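Long-range contacts in gentamicin resistance protein (Enterococcus gallinarum, PDB 3TDW), which phosphorylates aminoglycoside antibiotics such as gentamicin as a 2''-phosphotransferase that prefers GTP over ATP, thereby conferring resistance: residues N57-L62 and I216-D221; F242-M247 and D254-I259; V271-E276 and L290-E295. The protein carries 1 engineered substitution. All blocks are in the same frame, centred on the assembly; numbering follows the deposited sequence.

Interaction 1: N57-L62 and I216-D221; sequences NKEIQL and IIDFGD. With MG (magnesium ion), chain C; MG (magnesium ion), chain D; GDP (guanosine-5'-diphosphate), chain B.
Glu59 and Gly220 bring a helix and a loop together, their CA atoms 6.1 Å apart: residues 57-62 belong to helix 50-66, and residues 216-221 run from the end of strand 213-216 into the Asp-Phe-Gly segment, the DFG motif of the protein-kinase-like fold. Glu59 reaches across with its chain extended beyond CG (chi2 179°), and its OE2 accepts a weak, bent bond from Phe219 N at 2.8 Å (129° at the hydrogen). OE1 of the same carboxylate is paired with Arg45, a GDP-binding residue. The preceding residue, Lys58, also faces the loop; its chain starts with CG anti to the backbone N and then bends at each later torsion, bringing NZ 2.8 Å from Gly220 O. The ammonium stands above the carbonyl plane, 61° out of it, and also bonds Ala222 O. The ring of Phe219 leads away from these groups and packs on Leu63 and Leu66 of the same helix. Asp218 turns to the nucleotide: its OD2 bridges two magnesium ions, at 2.2 Å from the ion it shares with His201 and GDP O2A and O2B, while OD1 and OD2 together chelate the second, which GDP O3B and three waters complete. Ile217 CD1 lies 3.7 Å from GDP C8. Lys58 thus holds Gly220 O, and Glu59 adds a weak bond at Phe219 N, a second shell behind the metal-binding aspartate; Arg45 would probably offset the negative charge that Glu59 OE2 brings within 4.3 Å of Asp218 OD1.

Interaction 2: F242-M247 and D254-I259; sequences FTRQVM and DLDTHI. With MG (magnesium ion), chain F.
Two consecutive helices, 240-249 and 255-279, joined by a short loop, pack here with their short segments at 120° to each other and axes 10.6 Å apart. At the outer end, in the conformer described here, one of two, Arg244 bends at chi3 (61°) and lays one face of its guanidinium over Leu255, with CD1 of Leu255 3.5 Å from Arg244 NH2. In that conformer its edge is used for charge: Arg244 NH1 forms a salt bridge with Asp256 OD1 at 3.1 Å, the oxygen lying in the guanidinium plane although the carboxylate is turned 50° from it. Further in, the contact is apolar. Met247 CB meets Leu255 CD2 at 3.5 Å, and Ile259 CD1 touches both Thr243 CG2, at 3.6 Å, and Met247 SD. Asp254 is the N-cap of the second helix, where its backbone O takes both N and ND1 of His258. The ND1 bond fixes the imidazole so that NE2 points to a magnesium ion, 2.2 Å away and ligated by three waters. Tyr231 packs on Thr243 and Met247, helix 232-238 adjoins Thr243, and Phe242 and Val246 carry helix 240-249 against helix 110-129.

Interaction 3: V271-E276 and L290-E295; sequences VSYLLE and LELLEE
Apolar contacts between Leu274 and two leucines, Leu290 and Leu293, form the centre of this interface, where helices 255-279 and 283-299 pack as an antiparallel hairpin (161° between segment directions, axes 9.2 Å apart). Leu274 CD1 meets Leu293 CD1 at 3.5 Å, tighter than usual for two methyls, with the side chains at about a right angle, and Leu274 CD1 also touches Leu290 CD2 at 3.7 Å. Val271, one turn earlier, adds a looser contact from its CG2 to the same Leu293 methyl at 4.2 Å; CG2 is the branch anti to the backbone N. The aromatic contact lies to one side: Leu292 CD1 approaches the Tyr273 ring obliquely, 3.9 Å from CD2. With Tyr273 CG anti to the backbone N (chi1 179°), the ring extends toward helix 283-299, where Trp285 meets it. Polar bonding involves the Tyr273 hydroxyl, which is hydrogen-bonded to Glu288 on helix 283-299, before the segment 290-295. Val271 and Leu293 both continue onto Leu172 of helix 166-181, and Val271 and Leu274 onto helix 145-160, making the hairpin part of a helical bundle. Between the two segments the attachment is therefore apolar, methyl on methyl and methyl on ring, with Tyr273 adding a polar tie to the same partner helix just outside them.

How the interactions relate
Interaction 1 is buried at the nucleotide site, while interactions 2 and 3 are partly buried and lie on the other side of the chain's centre from it, their centres about 27 and 26 Å from that of interaction 1. Helix 255-279 serves both of the latter: its first turn makes interaction 2 and a later portion interaction 3, about 24 Å between centres. Chemistry follows place. Charged groups on backbone atoms and metal ions dominate interaction 1; interaction 2 mixes an apolar interior with a salt bridge at its more exposed side and a histidine-bound magnesium ion; interaction 3 is apolar throughout between its segments. Nowhere do the three touch, the nearest atoms being about 9 Å apart.

Interaction 1: N57-L62 and I216-D221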
loop_
_atom_site.group_PDB
_atom_site.type_symbol
_atom_site.label_atom_id
_atom_site.label_comp_id
_atom_site.label_asym_id
_atom_site.label_seq_id
_atom_site.Cartn_x
_atom_site.Cartn_y
_atom_site.Cartn_z
ATOM N N ASN A 57 13.734 7.013 3.474
ATOM C CA ASN A 57 14.100 8.313 4.036
ATOM C C ASN A 57 12.850 9.115 4.397
ATOM O O ASN A 57 12.816 9.809 5.410
ATOM C CB ASN A 57 15.018 9.105 3.096
ATOM C CG ASN A 57 16.500 8.758 3.291
ATOM O OD1 ASN A 57 17.226 8.562 2.318
ATOM N ND2 ASN A 57 16.947 8.687 4.548
ATOM N N LYS A 58 11.808 8.982 3.575
ATOM C CA LYS A 58 10.507 9.580 3.866
ATOM C C LYS A 58 9.908 8.962 5.135
ATOM O O LYS A 58 9.439 9.675 6.017
ATOM C CB LYS A 58 9.557 9.374 2.673
ATOM C CG LYS A 58 8.135 9.936 2.853
ATOM C CD LYS A 58 7.124 8.842 3.159
ATOM C CE LYS A 58 7.168 7.675 2.167
ATOM N NZ LYS A 58 6.590 7.928 0.820
ATOM N N GLU A 59 9.936 7.635 5.240
ATOM C CA GLU A 59 9.368 6.983 6.427
ATOM C C GLU A 59 10.097 7.372 7.705
ATOM O O GLU A 59 9.481 7.504 8.762
ATOM C CB GLU A 59 9.349 5.459 6.296
ATOM C CG GLU A 59 8.505 4.914 5.142
ATOM C CD GLU A 59 8.563 3.397 5.070
ATOM O OE1 GLU A 59 9.452 2.855 4.373
ATOM O OE2 GLU A 59 7.731 2.751 5.735
ATOM N N ILE A 60 11.412 7.543 7.611
ATOM C CA ILE A 60 12.206 7.919 8.776
ATOM C C ILE A 60 11.731 9.249 9.357
ATOM O O ILE A 60 11.712 9.435 10.580
ATOM C CB ILE A 60 13.699 7.968 8.417
ATOM C CG1 ILE A 60 14.228 6.543 8.254
ATOM C CG2 ILE A 60 14.511 8.699 9.511
ATOM C CD1 ILE A 60 15.648 6.458 7.703
ATOM N N GLN A 61 11.328 10.165 8.480
ATOM C CA GLN A 61 10.842 11.479 8.897
ATOM C C GLN A 61 9.375 11.458 9.306
ATOM O O GLN A 61 8.954 12.194 10.195
ATOM C CB GLN A 61 11.030 12.502 7.767
ATOM C CG GLN A 61 12.480 12.717 7.332
ATOM C CD GLN A 61 12.591 13.766 6.239
ATOM O OE1 GLN A 61 12.660 13.443 5.049
ATOM N NE2 GLN A 61 12.586 15.036 6.636
ATOM N N LEU A 62 8.580 10.635 8.639
ATOM C CA LEU A 62 7.139 10.659 8.870
ATOM C C LEU A 62 6.681 9.861 10.107
ATOM O O LEU A 62 5.845 10.327 10.889
ATOM C CB LEU A 62 6.422 10.155 7.624
ATOM C CG LEU A 62 4.899 10.061 7.741
ATOM C CD1 LEU A 62 4.298 11.436 7.985
ATOM C CD2 LEU A 62 4.363 9.449 6.460
ATOM N N ILE A 216 -0.079 -1.847 11.685
ATOM C CA ILE A 216 0.007 -1.674 10.243
ATOM C C ILE A 216 1.444 -1.322 9.903
ATOM O O ILE A 216 2.052 -0.488 10.572
ATOM C CB ILE A 216 -0.918 -0.552 9.762
ATOM C CG1 ILE A 216 -2.389 -0.962 9.949
ATOM C CG2 ILE A 216 -0.631 -0.208 8.303
ATOM C CD1 ILE A 216 -3.357 0.145 9.649
ATOM N N ILE A 217 1.987 -1.962 8.876
ATOM C CA ILE A 217 3.383 -1.734 8.514
ATOM C C ILE A 217 3.531 -1.089 7.127
ATOM O O ILE A 217 2.534 -0.747 6.482
ATOM C CB ILE A 217 4.175 -3.045 8.548
ATOM C CG1 ILE A 217 3.539 -4.076 7.607
ATOM C CG2 ILE A 217 4.228 -3.602 9.979
ATOM C CD1 ILE A 217 4.451 -5.264 7.300
ATOM N N ASP A 218 4.788 -0.916 6.700
ATOM C CA ASP A 218 5.163 -0.446 5.357
ATOM C C ASP A 218 4.534 0.859 4.898
ATOM O O ASP A 218 3.584 0.861 4.099
ATOM C CB ASP A 218 4.906 -1.510 4.288
ATOM C CG ASP A 218 5.627 -1.201 2.989
ATOM O OD1 ASP A 218 6.430 -0.232 2.952
ATOM O OD2 ASP A 218 5.424 -1.929 1.996
ATOM N N PHE A 219 5.094 1.975 5.353
ATOM C CA PHE A 219 4.551 3.282 4.984
ATOM C C PHE A 219 5.301 3.906 3.797
ATOM O O PHE A 219 5.210 5.099 3.587
ATOM C CB PHE A 219 4.588 4.243 6.184
ATOM C CG PHE A 219 3.491 4.013 7.197
ATOM C CD1 PHE A 219 2.474 4.951 7.357
ATOM C CD2 PHE A 219 3.471 2.869 7.983
ATOM C CE1 PHE A 219 1.465 4.758 8.300
ATOM C CE2 PHE A 219 2.458 2.664 8.922
ATOM C CZ PHE A 219 1.452 3.618 9.079
ATOM N N GLY A 220 6.021 3.096 3.027
ATOM C CA GLY A 220 6.891 3.627 1.974
ATOM C C GLY A 220 6.165 4.382 0.860
ATOM O O GLY A 220 6.768 5.209 0.148
ATOM N N ASP A 221 4.879 4.105 0.684
ATOM C CA ASP A 221 4.112 4.814 -0.347
ATOM C C ASP A 221 3.276 5.981 0.182
ATOM O O ASP A 221 2.407 6.501 -0.530
ATOM C CB ASP A 221 3.244 3.840 -1.151
ATOM C CG ASP A 221 4.061 3.068 -2.175
ATOM O OD1 ASP A 221 4.629 3.713 -3.087
ATOM O OD2 ASP A 221 4.151 1.829 -2.053
HETATM MG MG MG C . 5.194 -4.094 1.717
HETATM MG MG MG D . 6.904 -0.683 0.792
HETATM P PB GDP B . 8.305 -3.556 1.001
HETATM O O1B GDP B . 9.341 -4.072 0.039
HETATM O O2B GDP B . 6.966 -4.054 0.540
HETATM O O3B GDP B . 8.359 -2.079 1.108
HETATM O O3A GDP B . 8.673 -4.189 2.452
HETATM P PA GDP B . 7.775 -4.190 3.790
HETATM O O1A GDP B . 7.951 -2.995 4.680
HETATM O O2A GDP B . 6.326 -4.440 3.445
HETATM O "O5'" GDP B . 8.345 -5.489 4.546
HETATM C "C5'" GDP B . 8.454 -6.702 3.807
HETATM C "C4'" GDP B . 7.738 -7.823 4.549
HETATM O "O4'" GDP B . 8.395 -8.102 5.785
HETATM C "C3'" GDP B . 6.310 -7.481 4.937
HETATM O "O3'" GDP B . 5.424 -7.681 3.833
HETATM C "C2'" GDP B . 6.065 -8.462 6.061
HETATM O "O2'" GDP B . 5.786 -9.732 5.465
HETATM C "C1'" GDP B . 7.427 -8.530 6.742
HETATM N N9 GDP B . 7.436 -7.584 7.878
HETATM C C8 GDP B . 7.974 -6.348 7.909
HETATM N N7 GDP B . 7.792 -5.766 9.123
HETATM C C5 GDP B . 7.102 -6.652 9.875
HETATM C C6 GDP B . 6.608 -6.701 11.263
HETATM O O6 GDP B . 6.758 -5.729 12.028
HETATM N N1 GDP B . 5.953 -7.805 11.660
HETATM C C2 GDP B . 5.791 -8.865 10.842
HETATM N N2 GDP B . 5.140 -9.958 11.311
HETATM N N3 GDP B . 6.241 -8.903 9.570
HETATM C C4 GDP B . 6.890 -7.841 9.049
HETATM O O HOH W 1 5.127 0.578 0.295
HETATM O O HOH W 2 4.152 -3.706 -0.251
HETATM O O HOH W 3 4.827 -6.285 1.508
HETATM O O HOH W 4 8.292 1.000 0.476
HETATM O O HOH W 5 6.742 -1.432 -1.178
#

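Interaction 2: F242-M247 and D254-I259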
loop_
_atom_site.group_PDB
_atom_site.type_symbol
_atom_site.label_atom_id
_atom_site.label_comp_id
_atom_site.label_asym_id
_atom_site.label_seq_id
_atom_site.Cartn_x
_atom_site.Cartn_y
_atom_site.Cartn_z
ATOM N N PHE A 242 -16.882 -5.390 2.159
ATOM C CA PHE A 242 -16.009 -4.904 3.220
ATOM C C PHE A 242 -15.689 -3.425 3.025
ATOM O O PHE A 242 -15.729 -2.631 3.973
ATOM C CB PHE A 242 -14.705 -5.705 3.265
ATOM C CG PHE A 242 -13.801 -5.300 4.388
ATOM C CD1 PHE A 242 -12.692 -4.497 4.156
ATOM C CD2 PHE A 242 -14.081 -5.697 5.689
ATOM C CE1 PHE A 242 -11.864 -4.115 5.210
ATOM C CE2 PHE A 242 -13.263 -5.318 6.738
ATOM C CZ PHE A 242 -12.155 -4.527 6.500
ATOM N N THR A 243 -15.378 -3.068 1.782
ATOM C CA THR A 243 -15.031 -1.692 1.452
ATOM C C THR A 243 -16.194 -0.760 1.757
ATOM O O THR A 243 -16.016 0.305 2.356
ATOM C CB THR A 243 -14.580 -1.559 -0.014
ATOM O OG1 THR A 243 -13.413 -2.375 -0.225
ATOM C CG2 THR A 243 -14.225 -0.117 -0.314
ATOM N N ARG A 244 -17.404 -1.177 1.381
ATOM C CA ARG A 244 -18.579 -0.403 1.731
ATOM C C ARG A 244 -18.741 -0.233 3.244
ATOM O O ARG A 244 -19.104 0.842 3.719
ATOM C CB ARG A 244 -19.822 -1.045 1.126
ATOM C CG ARG A 244 -19.889 -0.901 -0.378
ATOM C CD ARG A 244 -21.102 -1.643 -0.907
ATOM N NE ARG A 244 -22.347 -1.116 -0.355
ATOM C CZ ARG A 244 -23.144 -0.267 -0.997
ATOM N NH1 ARG A 244 -22.817 0.143 -2.214
ATOM N NH2 ARG A 244 -24.268 0.163 -0.430
ATOM N N GLN A 245 -18.443 -1.285 4.001
ATOM C CA GLN A 245 -18.509 -1.209 5.456
ATOM C C GLN A 245 -17.512 -0.201 6.041
ATOM O O GLN A 245 -17.862 0.588 6.915
ATOM C CB GLN A 245 -18.349 -2.604 6.070
ATOM C CG GLN A 245 -19.616 -3.442 5.865
ATOM C CD GLN A 245 -19.353 -4.923 5.703
ATOM O OE1 GLN A 245 -18.222 -5.378 5.811
ATOM N NE2 GLN A 245 -20.411 -5.689 5.438
ATOM N N VAL A 246 -16.278 -0.211 5.546
ATOM C CA VAL A 246 -15.309 0.801 5.980
ATOM C C VAL A 246 -15.788 2.204 5.607
ATOM O O VAL A 246 -15.751 3.106 6.425
ATOM C CB VAL A 246 -13.884 0.551 5.398
ATOM C CG1 VAL A 246 -12.913 1.606 5.896
ATOM C CG2 VAL A 246 -13.363 -0.816 5.789
ATOM N N MET A 247 -16.249 2.392 4.370
ATOM C CA MET A 247 -16.779 3.698 3.958
ATOM C C MET A 247 -17.912 4.190 4.853
ATOM O O MET A 247 -17.953 5.361 5.228
ATOM C CB MET A 247 -17.281 3.647 2.516
ATOM C CG MET A 247 -16.183 3.498 1.514
ATOM S SD MET A 247 -16.827 3.501 -0.168
ATOM C CE MET A 247 -15.254 3.653 -1.051
ATOM N N ASP A 254 -22.378 8.670 -0.034
ATOM C CA ASP A 254 -22.672 8.212 -1.395
ATOM C C ASP A 254 -21.829 6.995 -1.728
ATOM O O ASP A 254 -20.878 7.094 -2.506
ATOM C CB ASP A 254 -22.395 9.322 -2.415
ATOM C CG ASP A 254 -23.000 9.031 -3.800
ATOM O OD1 ASP A 254 -23.616 7.953 -4.012
ATOM O OD2 ASP A 254 -22.862 9.903 -4.686
ATOM N N LEU A 255 -22.163 5.858 -1.131
ATOM C CA LEU A 255 -21.370 4.644 -1.312
ATOM C C LEU A 255 -21.222 4.217 -2.777
ATOM O O LEU A 255 -20.134 3.846 -3.202
ATOM C CB LEU A 255 -21.947 3.490 -0.497
ATOM C CG LEU A 255 -22.049 3.715 1.013
ATOM C CD1 LEU A 255 -22.685 2.505 1.673
ATOM C CD2 LEU A 255 -20.683 3.988 1.620
ATOM N N ASP A 256 -22.311 4.246 -3.537
ATOM C CA ASP A 256 -22.270 3.778 -4.924
ATOM C C ASP A 256 -21.254 4.559 -5.750
ATOM O O ASP A 256 -20.451 3.972 -6.465
ATOM C CB ASP A 256 -23.649 3.861 -5.585
ATOM C CG ASP A 256 -24.602 2.769 -5.105
ATOM O OD1 ASP A 256 -24.151 1.813 -4.444
ATOM O OD2 ASP A 256 -25.811 2.861 -5.397
ATOM N N THR A 257 -21.292 5.883 -5.640
ATOM C CA THR A 257 -20.411 6.731 -6.425
ATOM C C THR A 257 -18.947 6.502 -6.049
ATOM O O THR A 257 -18.079 6.395 -6.909
ATOM C CB THR A 257 -20.753 8.219 -6.221
ATOM O OG1 THR A 257 -22.090 8.479 -6.702
ATOM C CG2 THR A 257 -19.757 9.086 -6.962
ATOM N N HIS A 258 -18.675 6.436 -4.751
ATOM C CA HIS A 258 -17.299 6.263 -4.296
ATOM C C HIS A 258 -16.752 4.861 -4.596
ATOM O O HIS A 258 -15.573 4.705 -4.878
ATOM C CB HIS A 258 -17.174 6.655 -2.814
ATOM C CG HIS A 258 -17.180 8.138 -2.604
ATOM N ND1 HIS A 258 -18.345 8.876 -2.541
ATOM C CD2 HIS A 258 -16.165 9.028 -2.495
ATOM C CE1 HIS A 258 -18.046 10.154 -2.382
ATOM N NE2 HIS A 258 -16.730 10.272 -2.350
ATOM N N ILE A 259 -17.602 3.842 -4.559
ATOM C CA ILE A 259 -17.158 2.518 -4.984
ATOM C C ILE A 259 -16.829 2.526 -6.487
ATOM O O ILE A 259 -15.810 1.961 -6.912
ATOM C CB ILE A 259 -18.202 1.412 -4.643
ATOM C CG1 ILE A 259 -18.222 1.127 -3.134
ATOM C CG2 ILE A 259 -17.881 0.134 -5.370
ATOM C CD1 ILE A 259 -16.885 0.586 -2.572
HETATM MG MG MG F . -15.992 12.188 -1.562
HETATM O O HOH W 6 -14.614 11.725 -3.279
HETATM O O HOH W 7 -16.688 12.012 0.303
HETATM O O HOH W 8 -17.615 13.055 -2.572
#

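Interaction 3: V271-E276 and L290-E295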
loop_
_atom_site.group_PDB
_atom_site.type_symbol
_atom_site.label_atom_id
_atom_site.label_comp_id
_atom_site.label_asym_id
_atom_site.label_seq_id
_atom_site.Cartn_x
_atom_site.Cartn_y
_atom_site.Cartn_z
ATOM N N VAL A 271 -3.101 -1.699 -14.491
ATOM C CA VAL A 271 -2.443 -1.421 -15.760
ATOM C C VAL A 271 -1.069 -0.788 -15.511
ATOM O O VAL A 271 -0.114 -1.050 -16.249
ATOM C CB VAL A 271 -3.358 -0.615 -16.744
ATOM C CG1 VAL A 271 -3.395 0.843 -16.369
ATOM C CG2 VAL A 271 -2.888 -0.798 -18.190
ATOM N N SER A 272 -0.948 -0.017 -14.431
ATOM C CA SER A 272 0.342 0.561 -14.056
ATOM C C SER A 272 1.355 -0.547 -13.741
ATOM O O SER A 272 2.543 -0.444 -14.089
ATOM C CB SER A 272 0.191 1.503 -12.851
ATOM O OG SER A 272 -0.451 2.714 -13.210
ATOM N N TYR A 273 0.869 -1.601 -13.085
ATOM C CA TYR A 273 1.680 -2.754 -12.710
ATOM C C TYR A 273 2.179 -3.481 -13.958
ATOM O O TYR A 273 3.349 -3.856 -14.057
ATOM C CB TYR A 273 0.836 -3.702 -11.855
ATOM C CG TYR A 273 1.545 -4.966 -11.420
ATOM C CD1 TYR A 273 2.460 -4.942 -10.379
ATOM C CD2 TYR A 273 1.290 -6.175 -12.034
ATOM C CE1 TYR A 273 3.104 -6.097 -9.958
ATOM C CE2 TYR A 273 1.939 -7.342 -11.630
ATOM C CZ TYR A 273 2.841 -7.291 -10.586
ATOM O OH TYR A 273 3.491 -8.433 -10.175
ATOM N N LEU A 274 1.279 -3.686 -14.907
ATOM C CA LEU A 274 1.631 -4.337 -16.168
ATOM C C LEU A 274 2.668 -3.505 -16.922
ATOM O O LEU A 274 3.655 -4.034 -17.440
ATOM C CB LEU A 274 0.372 -4.517 -17.022
ATOM C CG LEU A 274 0.264 -5.664 -18.039
ATOM C CD1 LEU A 274 -0.735 -5.316 -19.163
ATOM C CD2 LEU A 274 1.605 -6.101 -18.598
ATOM N N LEU A 275 2.451 -2.194 -16.958
ATOM C CA LEU A 275 3.338 -1.288 -17.686
ATOM C C LEU A 275 4.758 -1.336 -17.129
ATOM O O LEU A 275 5.745 -1.326 -17.880
ATOM C CB LEU A 275 2.781 0.138 -17.639
ATOM C CG LEU A 275 3.653 1.237 -18.245
ATOM C CD1 LEU A 275 3.845 1.014 -19.748
ATOM C CD2 LEU A 275 3.035 2.596 -17.974
ATOM N N GLU A 276 4.856 -1.390 -15.801
ATOM C CA GLU A 276 6.151 -1.458 -15.146
ATOM C C GLU A 276 6.843 -2.774 -15.472
ATOM O O GLU A 276 8.034 -2.787 -15.761
ATOM C CB GLU A 276 6.019 -1.275 -13.632
ATOM C CG GLU A 276 7.371 -1.345 -12.901
ATOM C CD GLU A 276 7.305 -0.871 -11.456
ATOM O OE1 GLU A 276 6.209 -0.484 -10.990
ATOM O OE2 GLU A 276 8.365 -0.880 -10.792
ATOM N N LEU A 290 -1.040 -9.257 -17.312
ATOM C CA LEU A 290 -2.095 -9.528 -18.283
ATOM C C LEU A 290 -3.244 -10.303 -17.639
ATOM O O LEU A 290 -4.421 -10.031 -17.908
ATOM C CB LEU A 290 -1.530 -10.265 -19.498
ATOM C CG LEU A 290 -0.641 -9.376 -20.379
ATOM C CD1 LEU A 290 0.196 -10.216 -21.328
ATOM C CD2 LEU A 290 -1.493 -8.376 -21.157
ATOM N N GLU A 291 -2.921 -11.262 -16.779
ATOM C CA GLU A 291 -3.981 -11.993 -16.091
ATOM C C GLU A 291 -4.803 -11.048 -15.208
ATOM O O GLU A 291 -6.036 -11.115 -15.174
ATOM C CB GLU A 291 -3.422 -13.155 -15.265
ATOM C CG GLU A 291 -4.504 -13.989 -14.584
ATOM C CD GLU A 291 -3.948 -15.156 -13.786
ATOM O OE1 GLU A 291 -2.741 -15.448 -13.903
ATOM O OE2 GLU A 291 -4.726 -15.783 -13.037
ATOM N N LEU A 292 -4.119 -10.153 -14.502
ATOM C CA LEU A 292 -4.805 -9.239 -13.591
ATOM C C LEU A 292 -5.753 -8.339 -14.365
ATOM O O LEU A 292 -6.844 -8.001 -13.884
ATOM C CB LEU A 292 -3.798 -8.380 -12.826
ATOM C CG LEU A 292 -3.002 -9.066 -11.720
ATOM C CD1 LEU A 292 -2.013 -8.063 -11.151
ATOM C CD2 LEU A 292 -3.926 -9.602 -10.637
ATOM N N LEU A 293 -5.325 -7.937 -15.555
ATOM C CA LEU A 293 -6.126 -7.059 -16.385
ATOM C C LEU A 293 -7.386 -7.775 -16.863
ATOM O O LEU A 293 -8.470 -7.207 -16.838
ATOM C CB LEU A 293 -5.308 -6.577 -17.577
ATOM C CG LEU A 293 -5.094 -5.073 -17.649
ATOM C CD1 LEU A 293 -4.157 -4.728 -18.806
ATOM C CD2 LEU A 293 -6.440 -4.384 -17.800
ATOM N N GLU A 294 -7.233 -9.018 -17.310
ATOM C CA GLU A 294 -8.385 -9.819 -17.717
ATOM C C GLU A 294 -9.361 -9.993 -16.557
ATOM O O GLU A 294 -10.574 -9.924 -16.742
ATOM C CB GLU A 294 -7.944 -11.198 -18.212
ATOM C CG GLU A 294 -7.122 -11.181 -19.496
ATOM C CD GLU A 294 -7.874 -11.772 -20.675
ATOM O OE1 GLU A 294 -9.034 -12.217 -20.484
ATOM O OE2 GLU A 294 -7.302 -11.793 -21.788
ATOM N N GLU A 295 -8.825 -10.232 -15.365
ATOM C CA GLU A 295 -9.670 -10.411 -14.191
ATOM C C GLU A 295 -10.438 -9.127 -13.857
ATOM O O GLU A 295 -11.629 -9.173 -13.549
ATOM C CB GLU A 295 -8.834 -10.890 -13.008
ATOM C CG GLU A 295 -8.176 -12.244 -13.264
ATOM C CD GLU A 295 -8.573 -13.297 -12.237
ATOM O OE1 GLU A 295 -9.770 -13.352 -11.872
ATOM O OE2 GLU A 295 -7.688 -14.073 -11.803
#